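Side-chain contact in mucus binding proteinn (Lactobacillus reuteri, PDB 4MT5), which probably binds mucin as a cell-surface adhesin of the bacterium, the present chain being its fifth Mub repeat: residues His94-Asp97 against Glu98-Thr102. Sequence-based numbering, arbitrary orientation.
Sequences HYVD and ENNQT
Asp-97 and Asn-100 bracket a type I beta turn that reverses the chain where strand 85-96 ends; a weak hydrogen bond from Asn-100 N to Asp-97 O closes it, and the left-handed backbone of Asn-100 is consistent with a type I turn plus G1 bulge. The carboxylate of Asp-97 folds back over the turn: CG sits between the backbone N and the carbonyl carbon (chi1 62°), which turns OD1 toward the following amides. Gln-101 N donates to Asp-97 OD1 over 3.3 Å, arriving from above the carboxylate plane, 63° out of it, while Asn-99 N makes a weak, bent bond to the same oxygen. Asp-97 OD2 instead lies 3.6 Å from Gln-101 CB, the two side chains running side by side. With an alanine at Asp-97, the amides of Asn-99 and Gln-101 would probably lose their shared acceptor, leaving the turn less firmly fixed. At the end of the strand, Val-96 presents CG1 to Asn-100 OD1 at 3.2 Å, and Val-96 CA makes a bent CA-H...O contact with Gln-101 O at 3.1 Å. In this hairpin of the Muc B2-like domain, one aspartate oxygen thus ties together two backbone amides, an arrangement that would favour a negatively charged carboxylate.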
loop_
_atom_site.group_PDB
_atom_site.type_symbol
_atom_site.label_atom_id
_atom_site.label_comp_id
_atom_site.label_asym_id
_atom_site.label_seq_id
_atom_site.Cartn_x
_atom_site.Cartn_y
_atom_site.Cartn_z
ATOM N N HIS A 94 -23.495 -22.562 -12.644
ATOM C CA HIS A 94 -24.336 -22.779 -13.826
ATOM C C HIS A 94 -25.308 -23.948 -13.605
ATOM O O HIS A 94 -24.921 -25.013 -13.116
ATOM C CB HIS A 94 -23.487 -23.037 -15.081
ATOM C CG HIS A 94 -22.598 -21.893 -15.465
ATOM N ND1 HIS A 94 -23.084 -20.634 -15.748
ATOM C CD2 HIS A 94 -21.253 -21.823 -15.625
ATOM C CE1 HIS A 94 -22.077 -19.837 -16.059
ATOM N NE2 HIS A 94 -20.954 -20.532 -15.986
ATOM N N TYR A 95 -26.569 -23.741 -13.964
ATOM C CA TYR A 95 -27.568 -24.796 -13.870
ATOM C C TYR A 95 -28.071 -25.205 -15.269
ATOM O O TYR A 95 -28.807 -24.459 -15.911
ATOM C CB TYR A 95 -28.739 -24.340 -12.988
ATOM C CG TYR A 95 -28.365 -23.912 -11.577
ATOM C CD1 TYR A 95 -28.086 -24.852 -10.590
ATOM C CD2 TYR A 95 -28.313 -22.564 -11.227
ATOM C CE1 TYR A 95 -27.756 -24.459 -9.292
ATOM C CE2 TYR A 95 -27.984 -22.161 -9.932
ATOM C CZ TYR A 95 -27.707 -23.114 -8.971
ATOM O OH TYR A 95 -27.380 -22.718 -7.691
ATOM N N VAL A 96 -27.683 -26.392 -15.737
ATOM C CA VAL A 96 -28.007 -26.813 -17.106
ATOM C C VAL A 96 -28.761 -28.142 -17.206
ATOM O O VAL A 96 -29.338 -28.609 -16.227
ATOM C CB VAL A 96 -26.737 -26.908 -17.974
ATOM C CG1 VAL A 96 -26.087 -25.547 -18.099
ATOM C CG2 VAL A 96 -25.762 -27.910 -17.383
ATOM N N ASP A 97 -28.759 -28.731 -18.404
ATOM C CA ASP A 97 -29.306 -30.079 -18.637
ATOM C C ASP A 97 -28.368 -30.975 -19.470
ATOM O O ASP A 97 -27.152 -30.778 -19.478
ATOM C CB ASP A 97 -30.709 -30.014 -19.260
ATOM C CG ASP A 97 -30.729 -29.338 -20.632
ATOM O OD1 ASP A 97 -29.752 -29.474 -21.406
ATOM O OD2 ASP A 97 -31.749 -28.679 -20.944
ATOM N N GLU A 98 -28.935 -31.947 -20.177
ATOM C CA GLU A 98 -28.140 -32.881 -20.975
ATOM C C GLU A 98 -27.535 -32.189 -22.188
ATOM O O GLU A 98 -26.423 -32.516 -22.622
ATOM C CB GLU A 98 -29.003 -34.054 -21.439
ATOM C CG GLU A 98 -29.873 -34.657 -20.350
ATOM C CD GLU A 98 -29.075 -35.439 -19.325
ATOM O OE1 GLU A 98 -27.851 -35.624 -19.518
ATOM O OE2 GLU A 98 -29.681 -35.878 -18.325
ATOM N N ASN A 99 -28.287 -31.235 -22.730
ATOM C CA ASN A 99 -27.858 -30.473 -23.899
ATOM C C ASN A 99 -27.113 -29.199 -23.510
ATOM O O ASN A 99 -26.930 -28.311 -24.346
ATOM C CB ASN A 99 -29.060 -30.099 -24.777
ATOM C CG ASN A 99 -30.057 -31.239 -24.935
ATOM O OD1 ASN A 99 -29.766 -32.399 -24.606
ATOM N ND2 ASN A 99 -31.246 -30.910 -25.447
ATOM N N ASN A 100 -26.693 -29.120 -22.247
ATOM C CA ASN A 100 -26.046 -27.927 -21.707
ATOM C C ASN A 100 -26.841 -26.659 -22.049
ATOM O O ASN A 100 -26.328 -25.730 -22.677
ATOM C CB ASN A 100 -24.590 -27.830 -22.189
ATOM C CG ASN A 100 -23.780 -26.762 -21.442
ATOM O OD1 ASN A 100 -24.333 -25.868 -20.812
ATOM N ND2 ASN A 100 -22.457 -26.857 -21.530
ATOM N N GLN A 101 -28.106 -26.646 -21.640
ATOM C CA GLN A 101 -28.992 -25.511 -21.863
ATOM C C GLN A 101 -29.484 -24.966 -20.517
ATOM O O GLN A 101 -29.627 -25.725 -19.555
ATOM C CB GLN A 101 -30.176 -25.934 -22.741
ATOM C CG GLN A 101 -29.810 -26.328 -24.172
ATOM C CD GLN A 101 -30.025 -25.197 -25.172
ATOM O OE1 GLN A 101 -31.088 -24.569 -25.211
ATOM N NE2 GLN A 101 -29.008 -24.931 -25.983
ATOM N N THR A 102 -29.751 -23.660 -20.454
ATOM C CA THR A 102 -30.107 -22.981 -19.194
ATOM C C THR A 102 -31.440 -23.445 -18.580
ATOM O O THR A 102 -32.503 -23.187 -19.151
ATOM C CB THR A 102 -30.149 -21.419 -19.366
ATOM O OG1 THR A 102 -28.870 -20.930 -19.794
ATOM C CG2 THR A 102 -30.534 -20.733 -18.060
#